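Local coordinates for protein sulfotransferase (Mycobacterium tuberculosis, PDB 2ZQ5) that probably transfers a sulfuryl group from the donor PAPS to an acceptor molecule that is not identified, at residues Q176-S181 and Q203-S208; R256-I261 and E375-R380; T327-Y332 and E342-M347. One frame throughout, in Å; residues are numbered along the deposited sequence.

Interaction 1. Residues Q176-S181 and Q203-S208; sequences QLLRQS and QDWTPS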
loop_
_atom_site.group_PDB
_atom_site.type_symbol
_atom_site.label_atom_id
_atom_site.label_comp_id
_atom_site.label_asym_id
_atom_site.label_seq_id
_atom_site.Cartn_x
_atom_site.Cartn_y
_atom_site.Cartn_z
ATOM N N GLN A 176 -0.192 2.488 -3.543
ATOM C CA GLN A 176 -0.393 3.683 -4.356
ATOM C C GLN A 176 0.341 3.554 -5.685
ATOM O O GLN A 176 -0.011 4.213 -6.661
ATOM C CB GLN A 176 0.074 4.930 -3.603
ATOM C CG GLN A 176 -0.924 5.403 -2.559
ATOM C CD GLN A 176 -1.973 6.343 -3.128
ATOM O OE1 GLN A 176 -2.491 6.133 -4.227
ATOM N NE2 GLN A 176 -2.298 7.386 -2.375
ATOM N N LEU A 177 1.366 2.707 -5.715
ATOM C CA LEU A 177 2.108 2.464 -6.947
ATOM C C LEU A 177 1.591 1.202 -7.627
ATOM O O LEU A 177 1.359 1.199 -8.833
ATOM C CB LEU A 177 3.608 2.307 -6.674
ATOM C CG LEU A 177 4.370 3.534 -6.175
ATOM C CD1 LEU A 177 5.806 3.144 -5.898
ATOM C CD2 LEU A 177 4.313 4.654 -7.216
ATOM N N LEU A 178 1.399 0.139 -6.847
ATOM C CA LEU A 178 0.930 -1.135 -7.387
ATOM C C LEU A 178 -0.456 -1.054 -8.027
ATOM O O LEU A 178 -0.793 -1.864 -8.897
ATOM C CB LEU A 178 0.951 -2.203 -6.287
ATOM C CG LEU A 178 2.343 -2.534 -5.734
ATOM C CD1 LEU A 178 2.206 -3.305 -4.438
ATOM C CD2 LEU A 178 3.146 -3.327 -6.757
ATOM N N ARG A 179 -1.259 -0.079 -7.607
ATOM C CA ARG A 179 -2.591 0.081 -8.181
ATOM C C ARG A 179 -2.482 0.351 -9.681
ATOM O O ARG A 179 -3.421 0.098 -10.429
ATOM C CB ARG A 179 -3.345 1.234 -7.505
ATOM C CG ARG A 179 -2.692 2.590 -7.709
ATOM C CD ARG A 179 -3.482 3.747 -7.110
ATOM N NE ARG A 179 -2.696 4.975 -7.205
ATOM C CZ ARG A 179 -3.198 6.201 -7.307
ATOM N NH1 ARG A 179 -4.510 6.398 -7.333
ATOM N NH2 ARG A 179 -2.373 7.238 -7.382
ATOM N N GLN A 180 -1.335 0.864 -10.119
ATOM C CA GLN A 180 -1.140 1.147 -11.540
ATOM C C GLN A 180 -1.272 -0.131 -12.369
ATOM O O GLN A 180 -1.660 -0.084 -13.541
ATOM C CB GLN A 180 0.239 1.775 -11.783
ATOM C CG GLN A 180 0.386 3.192 -11.257
ATOM C CD GLN A 180 1.679 3.850 -11.708
ATOM O OE1 GLN A 180 2.329 3.390 -12.650
ATOM N NE2 GLN A 180 2.051 4.940 -11.047
ATOM N N SER A 181 -0.954 -1.266 -11.745
ATOM C CA SER A 181 -1.027 -2.584 -12.383
ATOM C C SER A 181 -2.306 -3.321 -11.990
ATOM O O SER A 181 -2.532 -4.459 -12.414
ATOM C CB SER A 181 0.163 -3.444 -11.953
ATOM O OG SER A 181 1.399 -2.811 -12.225
ATOM N N GLN A 203 -1.718 -15.250 -9.027
ATOM C CA GLN A 203 -0.882 -14.472 -9.935
ATOM C C GLN A 203 0.582 -14.329 -9.571
ATOM O O GLN A 203 0.965 -14.405 -8.404
ATOM C CB GLN A 203 -1.452 -13.058 -10.099
ATOM C CG GLN A 203 -2.888 -13.007 -10.572
ATOM C CD GLN A 203 -3.116 -13.869 -11.793
ATOM O OE1 GLN A 203 -2.514 -13.650 -12.849
ATOM N NE2 GLN A 203 -3.985 -14.863 -11.657
ATOM N N ASP A 204 1.394 -14.119 -10.600
ATOM C CA ASP A 204 2.814 -13.876 -10.416
ATOM C C ASP A 204 2.904 -12.357 -10.272
ATOM O O ASP A 204 2.568 -11.617 -11.198
ATOM C CB ASP A 204 3.603 -14.338 -11.641
ATOM C CG ASP A 204 5.021 -13.813 -11.647
ATOM O OD1 ASP A 204 5.581 -13.607 -10.549
ATOM O OD2 ASP A 204 5.573 -13.613 -12.752
ATOM N N TRP A 205 3.327 -11.894 -9.099
ATOM C CA TRP A 205 3.430 -10.461 -8.841
ATOM C C TRP A 205 4.680 -9.815 -9.423
ATOM O O TRP A 205 4.811 -8.590 -9.398
ATOM C CB TRP A 205 3.449 -10.181 -7.337
ATOM C CG TRP A 205 2.167 -10.372 -6.582
ATOM C CD1 TRP A 205 1.646 -11.549 -6.126
ATOM C CD2 TRP A 205 1.322 -9.333 -6.070
ATOM N NE1 TRP A 205 0.537 -11.306 -5.346
ATOM C CE2 TRP A 205 0.318 -9.954 -5.295
ATOM C CE3 TRP A 205 1.323 -7.935 -6.185
ATOM C CZ2 TRP A 205 -0.677 -9.225 -4.634
ATOM C CZ3 TRP A 205 0.334 -7.209 -5.527
ATOM C CH2 TRP A 205 -0.653 -7.855 -4.760
ATOM N N THR A 206 5.601 -10.613 -9.948
ATOM C CA THR A 206 6.844 -10.048 -10.454
ATOM C C THR A 206 6.702 -8.872 -11.419
ATOM O O THR A 206 7.349 -7.849 -11.236
ATOM C CB THR A 206 7.737 -11.137 -11.071
ATOM O OG1 THR A 206 7.887 -12.208 -10.128
ATOM C CG2 THR A 206 9.121 -10.572 -11.375
ATOM N N PRO A 207 5.849 -8.985 -12.448
ATOM C CA PRO A 207 5.725 -7.848 -13.365
ATOM C C PRO A 207 5.284 -6.571 -12.650
ATOM O O PRO A 207 5.741 -5.478 -12.981
ATOM C CB PRO A 207 4.695 -8.333 -14.384
ATOM C CG PRO A 207 4.920 -9.820 -14.398
ATOM C CD PRO A 207 5.075 -10.140 -12.933
ATOM N N SER A 208 4.402 -6.715 -11.666
ATOM C CA SER A 208 3.922 -5.562 -10.908
ATOM C C SER A 208 5.039 -4.966 -10.061
ATOM O O SER A 208 5.133 -3.748 -9.921
ATOM C CB SER A 208 2.748 -5.955 -10.008
ATOM O OG SER A 208 1.595 -6.242 -10.775
HETATM O O HOH W 1 3.027 -1.887 -10.195
#
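Ser181 and Ser208 face each other where the 3-10 turn ending segment 176-181 meets helix 206-219 near its start. Their CA atoms lie 6.0 Å apart, and both CB atoms point across the contact. Ser181 CB packs against Ser208 OG at 3.4 Å, but the two hydroxyls do not bond to each other. A water joins the segments instead: it donates to Ser181 OG at 2.8 Å and to the backbone Ser208 O at 2.8 Å, so one molecule bridges a side chain to a helix carbonyl. Ser181 OG is further held by Asp34, which gives this buried hydroxyl a second polar partner. Leu178 covers the apolar side. Its CB leans toward Ser208, and CG lies beside the backbone N (chi1 -64°), which brings CD2 to 3.8 Å from Ser208 O. The other methyl, CD1, stands obliquely to the Trp205 indole, 4.5 Å from CZ3, a loose apolar touch.

A second shell sets these groups. Ser181 N bonds to Leu178 O, closing the 3-10 turn that places both residues on one side. Gln180 ties the two elements together: its OE1 is hydrogen-bonded to Arg211 of helix 206-219 and its NE2 to Ser75 of helix 55-81. Across the contact, Asp204 OD1 takes two bonds from Thr206: OG1 meets its syn lone pair, whereas N comes from above the carboxylate plane at 3.1 Å. This capping bond holds the turn from which Trp205 projects; Ser234 of helix 234-237 packs on both Trp205 and Leu178. The arrangement is that of a side-chain-capped turn leading into a helix, joined to a 3-10 turn through a bridging water in a buried contact of the sulfotransferase fold.

Interaction 2. Residues R256-I261 and E375-R380; sequences RPVETI and EMVKER
Val377 meets Glu259 and Val258 with a single methyl, CG1, which lies anti to its backbone N (chi1 -173°) and reaches the backbone of the opposite turn. CG1 is 3.4 Å from Glu259 CA and 3.9 Å from Glu259 CB, so it sits against the main chain as much as against a side chain. The same methyl touches Val258 CG1 at 3.9 Å, where the two valine side chains cross at about a right angle. The backbones come closest here too, with the CA atoms of Glu259 and Val377 separated by 5.3 Å.

The turn 258-260 follows strand 250-255 of the parallel sheet and leads into helix 262-272, with Ile261 at the N-cap; the partner is the C-terminal helix 374-380. This strand-to-helix connection, led by Arg256 beside Arg101 and Thr102 of the P-loop-like turn, resembles the sulfotransferase segment that binds the 3'-phosphate of PAPS. Within the turn, Pro257 O accepts from both Thr260 N and Thr260 OG1, the hydroxyl lying in the carbonyl plane at 2.6 Å. Helix 282-304 flanks the valines, Leu297 touching Val258 and Met290 touching Val377.

Toward the surface, Glu259 and Lys378 lie obliquely across one another. The glutamate lays its carboxylate beside the aliphatic part of the lysine, with CD 3.6 Å from Lys378 CG. Lys378 then turns at chi3 (-67°) and carries its amine away: Glu259 OE2 and Lys378 NZ remain 5.9 Å apart, too far for a salt bridge, although the opposite charges may still attract weakly.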
loop_
_atom_site.group_PDB
_atom_site.type_symbol
_atom_site.label_atom_id
_atom_site.label_comp_id
_atom_site.label_asym_id
_atom_site.label_seq_id
_atom_site.Cartn_x
_atom_site.Cartn_y
_atom_site.Cartn_z
ATOM N N ARG A 256 1.854 -8.990 16.014
ATOM C CA ARG A 256 0.946 -8.706 17.116
ATOM C C ARG A 256 -0.124 -9.787 17.049
ATOM O O ARG A 256 -0.655 -10.062 15.977
ATOM C CB ARG A 256 0.316 -7.323 16.958
ATOM C CG ARG A 256 -0.397 -6.840 18.208
ATOM C CD ARG A 256 -0.988 -5.470 17.997
ATOM N NE ARG A 256 -1.556 -4.931 19.226
ATOM C CZ ARG A 256 -2.146 -3.743 19.318
ATOM N NH1 ARG A 256 -2.254 -2.965 18.250
ATOM N NH2 ARG A 256 -2.622 -3.326 20.485
ATOM N N PRO A 257 -0.435 -10.435 18.183
ATOM C CA PRO A 257 -1.455 -11.487 18.178
ATOM C C PRO A 257 -2.708 -10.982 17.477
ATOM O O PRO A 257 -3.353 -10.046 17.939
ATOM C CB PRO A 257 -1.666 -11.763 19.661
ATOM C CG PRO A 257 -0.297 -11.524 20.228
ATOM C CD PRO A 257 0.115 -10.244 19.537
ATOM N N VAL A 258 -3.053 -11.620 16.365
ATOM C CA VAL A 258 -4.189 -11.186 15.566
ATOM C C VAL A 258 -5.532 -11.134 16.285
ATOM O O VAL A 258 -6.363 -10.282 15.973
ATOM C CB VAL A 258 -4.287 -12.038 14.274
ATOM C CG1 VAL A 258 -5.452 -11.569 13.407
ATOM C CG2 VAL A 258 -2.977 -11.920 13.488
ATOM N N GLU A 259 -5.752 -12.015 17.256
ATOM C CA GLU A 259 -7.023 -11.989 17.970
ATOM C C GLU A 259 -7.210 -10.678 18.739
ATOM O O GLU A 259 -8.332 -10.331 19.110
ATOM C CB GLU A 259 -7.146 -13.184 18.932
ATOM C CG GLU A 259 -6.187 -13.156 20.115
ATOM C CD GLU A 259 -4.872 -13.856 19.830
ATOM O OE1 GLU A 259 -4.461 -13.914 18.653
ATOM O OE2 GLU A 259 -4.239 -14.340 20.791
ATOM N N THR A 260 -6.122 -9.944 18.967
ATOM C CA THR A 260 -6.211 -8.679 19.693
ATOM C C THR A 260 -6.440 -7.474 18.785
ATOM O O THR A 260 -6.637 -6.363 19.273
ATOM C CB THR A 260 -4.944 -8.402 20.544
ATOM O OG1 THR A 260 -3.820 -8.174 19.686
ATOM C CG2 THR A 260 -4.652 -9.578 21.458
ATOM N N ILE A 261 -6.417 -7.687 17.471
ATOM C CA ILE A 261 -6.625 -6.585 16.532
ATOM C C ILE A 261 -7.667 -6.837 15.440
ATOM O O ILE A 261 -8.064 -5.904 14.742
ATOM C CB ILE A 261 -5.299 -6.171 15.831
ATOM C CG1 ILE A 261 -4.662 -7.382 15.139
ATOM C CG2 ILE A 261 -4.341 -5.555 16.841
ATOM C CD1 ILE A 261 -3.479 -7.024 14.255
ATOM N N GLU A 375 -11.845 -17.438 19.842
ATOM C CA GLU A 375 -11.376 -18.789 19.548
ATOM C C GLU A 375 -11.168 -18.974 18.046
ATOM O O GLU A 375 -10.182 -19.576 17.618
ATOM C CB GLU A 375 -12.379 -19.840 20.040
ATOM C CG GLU A 375 -12.508 -19.994 21.554
ATOM C CD GLU A 375 -13.262 -18.855 22.213
ATOM O OE1 GLU A 375 -14.131 -18.250 21.554
ATOM O OE2 GLU A 375 -12.997 -18.576 23.405
ATOM N N MET A 376 -12.099 -18.459 17.248
ATOM C CA MET A 376 -11.998 -18.574 15.799
ATOM C C MET A 376 -10.746 -17.886 15.281
ATOM O O MET A 376 -10.053 -18.416 14.415
ATOM C CB MET A 376 -13.225 -17.959 15.116
ATOM C CG MET A 376 -14.491 -18.783 15.245
ATOM S SD MET A 376 -15.944 -17.881 14.685
ATOM C CE MET A 376 -15.736 -17.967 12.901
ATOM N N VAL A 377 -10.448 -16.708 15.814
ATOM C CA VAL A 377 -9.275 -15.977 15.354
ATOM C C VAL A 377 -7.978 -16.673 15.764
ATOM O O VAL A 377 -7.059 -16.803 14.956
ATOM C CB VAL A 377 -9.281 -14.527 15.875
ATOM C CG1 VAL A 377 -8.140 -13.741 15.242
ATOM C CG2 VAL A 377 -10.607 -13.864 15.541
ATOM N N LYS A 378 -7.899 -17.135 17.009
ATOM C CA LYS A 378 -6.690 -17.819 17.461
ATOM C C LYS A 378 -6.456 -19.089 16.649
ATOM O O LYS A 378 -5.313 -19.454 16.368
ATOM C CB LYS A 378 -6.781 -18.161 18.951
ATOM C CG LYS A 378 -6.648 -16.947 19.860
ATOM C CD LYS A 378 -6.644 -17.338 21.335
ATOM C CE LYS A 378 -7.986 -17.907 21.765
ATOM N NZ LYS A 378 -8.011 -18.243 23.219
ATOM N N GLU A 379 -7.544 -19.754 16.271
ATOM C CA GLU A 379 -7.465 -20.976 15.475
ATOM C C GLU A 379 -6.977 -20.692 14.049
ATOM O O GLU A 379 -6.039 -21.329 13.570
ATOM C CB GLU A 379 -8.845 -21.647 15.426
ATOM C CG GLU A 379 -9.002 -22.729 14.359
ATOM C CD GLU A 379 -8.393 -24.065 14.745
ATOM O OE1 GLU A 379 -7.676 -24.146 15.765
ATOM O OE2 GLU A 379 -8.634 -25.049 14.014
ATOM N N ARG A 380 -7.612 -19.732 13.380
ATOM C CA ARG A 380 -7.251 -19.389 12.007
ATOM C C ARG A 380 -5.817 -18.876 11.902
ATOM O O ARG A 380 -5.130 -19.127 10.912
ATOM C CB ARG A 380 -8.219 -18.330 11.461
ATOM C CG ARG A 380 -8.127 -18.100 9.951
ATOM C CD ARG A 380 -8.508 -19.363 9.185
ATOM N NE ARG A 380 -8.586 -19.163 7.742
ATOM C CZ ARG A 380 -9.607 -18.589 7.111
ATOM N NH1 ARG A 380 -10.655 -18.150 7.796
ATOM N NH2 ARG A 380 -9.581 -18.460 5.792
#

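Interaction 3. Residues T327-Y332 and E342-M347; sequences TVADIY and EARQAM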
loop_
_atom_site.group_PDB
_atom_site.type_symbol
_atom_site.label_atom_id
_atom_site.label_comp_id
_atom_site.label_asym_id
_atom_site.label_seq_id
_atom_site.Cartn_x
_atom_site.Cartn_y
_atom_site.Cartn_z
ATOM N N THR A 327 14.393 -0.228 19.239
ATOM C CA THR A 327 13.996 -1.223 18.252
ATOM C C THR A 327 14.651 -0.904 16.913
ATOM O O THR A 327 15.208 -1.785 16.260
ATOM C CB THR A 327 12.468 -1.241 18.071
ATOM O OG1 THR A 327 11.846 -1.571 19.318
ATOM C CG2 THR A 327 12.066 -2.270 17.023
ATOM N N VAL A 328 14.582 0.362 16.513
ATOM C CA VAL A 328 15.181 0.800 15.258
ATOM C C VAL A 328 16.689 0.577 15.293
ATOM O O VAL A 328 17.288 0.165 14.300
ATOM C CB VAL A 328 14.905 2.295 14.999
ATOM C CG1 VAL A 328 15.680 2.766 13.772
ATOM C CG2 VAL A 328 13.417 2.516 14.798
ATOM N N ALA A 329 17.300 0.850 16.440
ATOM C CA ALA A 329 18.737 0.667 16.587
ATOM C C ALA A 329 19.106 -0.794 16.368
ATOM O O ALA A 329 20.142 -1.095 15.779
ATOM C CB ALA A 329 19.190 1.121 17.971
ATOM N N ASP A 330 18.254 -1.702 16.837
ATOM C CA ASP A 330 18.523 -3.124 16.680
ATOM C C ASP A 330 18.315 -3.563 15.232
ATOM O O ASP A 330 18.983 -4.474 14.753
ATOM C CB ASP A 330 17.636 -3.950 17.614
ATOM C CG ASP A 330 18.192 -5.340 17.857
ATOM O OD1 ASP A 330 19.331 -5.441 18.358
ATOM O OD2 ASP A 330 17.499 -6.332 17.547
ATOM N N ILE A 331 17.383 -2.914 14.541
ATOM C CA ILE A 331 17.127 -3.232 13.140
ATOM C C ILE A 331 18.365 -2.851 12.330
ATOM O O ILE A 331 18.829 -3.621 11.489
ATOM C CB ILE A 331 15.896 -2.464 12.612
ATOM C CG1 ILE A 331 14.625 -3.039 13.244
ATOM C CG2 ILE A 331 15.825 -2.556 11.088
ATOM C CD1 ILE A 331 13.370 -2.258 12.931
ATOM N N TYR A 332 18.900 -1.661 12.591
ATOM C CA TYR A 332 20.100 -1.210 11.895
ATOM C C TYR A 332 21.262 -2.154 12.196
ATOM O O TYR A 332 22.014 -2.535 11.300
ATOM C CB TYR A 332 20.477 0.209 12.326
ATOM C CG TYR A 332 19.781 1.313 11.556
ATOM C CD1 TYR A 332 18.395 1.458 11.595
ATOM C CD2 TYR A 332 20.517 2.229 10.804
ATOM C CE1 TYR A 332 17.760 2.494 10.910
ATOM C CE2 TYR A 332 19.894 3.266 10.116
ATOM C CZ TYR A 332 18.515 3.394 10.175
ATOM O OH TYR A 332 17.896 4.431 9.516
ATOM N N GLU A 342 22.138 12.389 13.226
ATOM C CA GLU A 342 21.068 13.146 12.587
ATOM C C GLU A 342 19.839 12.266 12.400
ATOM O O GLU A 342 18.707 12.733 12.522
ATOM C CB GLU A 342 21.520 13.694 11.227
ATOM C CG GLU A 342 22.022 12.640 10.262
ATOM C CD GLU A 342 23.532 12.522 10.265
ATOM O OE1 GLU A 342 24.128 12.473 11.363
ATOM O OE2 GLU A 342 24.122 12.473 9.166
ATOM N N ALA A 343 20.069 10.990 12.106
ATOM C CA ALA A 343 18.975 10.046 11.911
ATOM C C ALA A 343 18.213 9.875 13.218
ATOM O O ALA A 343 16.985 9.934 13.243
ATOM C CB ALA A 343 19.518 8.699 11.440
ATOM N N ARG A 344 18.951 9.662 14.306
ATOM C CA ARG A 344 18.342 9.491 15.618
ATOM C C ARG A 344 17.530 10.720 16.005
ATOM O O ARG A 344 16.419 10.602 16.519
ATOM C CB ARG A 344 19.414 9.230 16.680
ATOM C CG ARG A 344 20.173 7.926 16.498
ATOM C CD ARG A 344 21.129 7.680 17.655
ATOM N NE ARG A 344 20.426 7.482 18.921
ATOM C CZ ARG A 344 19.661 6.431 19.200
ATOM N NH1 ARG A 344 19.494 5.469 18.302
ATOM N NH2 ARG A 344 19.060 6.340 20.379
ATOM N N GLN A 345 18.086 11.902 15.757
ATOM C CA GLN A 345 17.391 13.141 16.089
ATOM C C GLN A 345 16.088 13.250 15.305
ATOM O O GLN A 345 15.036 13.541 15.875
ATOM C CB GLN A 345 18.276 14.355 15.787
ATOM C CG GLN A 345 17.615 15.688 16.119
ATOM C CD GLN A 345 18.528 16.878 15.894
ATOM O OE1 GLN A 345 19.576 17.001 16.528
ATOM N NE2 GLN A 345 18.133 17.761 14.983
ATOM N N ALA A 346 16.161 13.011 13.998
ATOM C CA ALA A 346 14.984 13.082 13.142
ATOM C C ALA A 346 13.926 12.085 13.606
ATOM O O ALA A 346 12.728 12.351 13.525
ATOM C CB ALA A 346 15.373 12.799 11.694
ATOM N N MET A 347 14.381 10.937 14.100
ATOM C CA MET A 347 13.478 9.898 14.575
ATOM C C MET A 347 12.815 10.244 15.905
ATOM O O MET A 347 11.669 9.868 16.144
ATOM C CB MET A 347 14.230 8.573 14.707
ATOM C CG MET A 347 14.621 7.961 13.376
ATOM S SD MET A 347 15.542 6.433 13.569
ATOM C CE MET A 347 16.130 6.178 11.892
#
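Helices 324-334 and 341-348 form a helical hairpin, roughly antiparallel, their segment axes inclined at 145° and 12.1 Å apart at closest approach, with Ala329 and Arg344 the nearest pair by CA. Met347 spans much of this wide gap. Its chain is extended beyond CG (chi2 178°), and it meets Val328 tip to tip, SD lying 3.7 Å from Val328 CG1. The terminal methyl carries on to Tyr332, which comes from the opposite direction: CE is 3.4 Å from Tyr332 OH and 4.0 Å from CZ, oblique to the ring. At the more exposed margin, Ala329 CB lies 4.4 Å from Arg344 NH1, again obliquely to the guanidinium group. Leu110 and Leu111 of helix 104-111 pack on Val328, and Leu111 also on Tyr332, setting helix 324-334 against helix 104-111, while Ile331 rests on Tyr313 and Val315 of the outermost strand 312-316. Tyr332 OH is hydrogen-bonded to Asp114, so the buried hydroxyl has a polar partner while the methionine methyl packs against it. No hydrogen bond links the two segments; they are held by apolar contact, with the long methionine side chain making up for the separation of the helices.

Overall arrangement
The three contacts lie far apart, their centres 29 to 31 Å from one another. Interaction 1 is nearest the centre of the chain, fully buried, and combines a bridging water with light apolar contact. Interactions 2 and 3 each lie about 23 Å from the chain centre, yet differ: interaction 3 is a buried, mainly apolar helix pair, whereas interaction 2 grades from buried valines to an exposed lysine. Interaction 3 is nested in the chain loop closed by interaction 2, and their nearest atoms are about 12 Å apart. No helix is shared, but the parallel sheet relates them: segment 256-261 follows strand 250-255, while helix 324-334 packs on neighbouring strand 312-316.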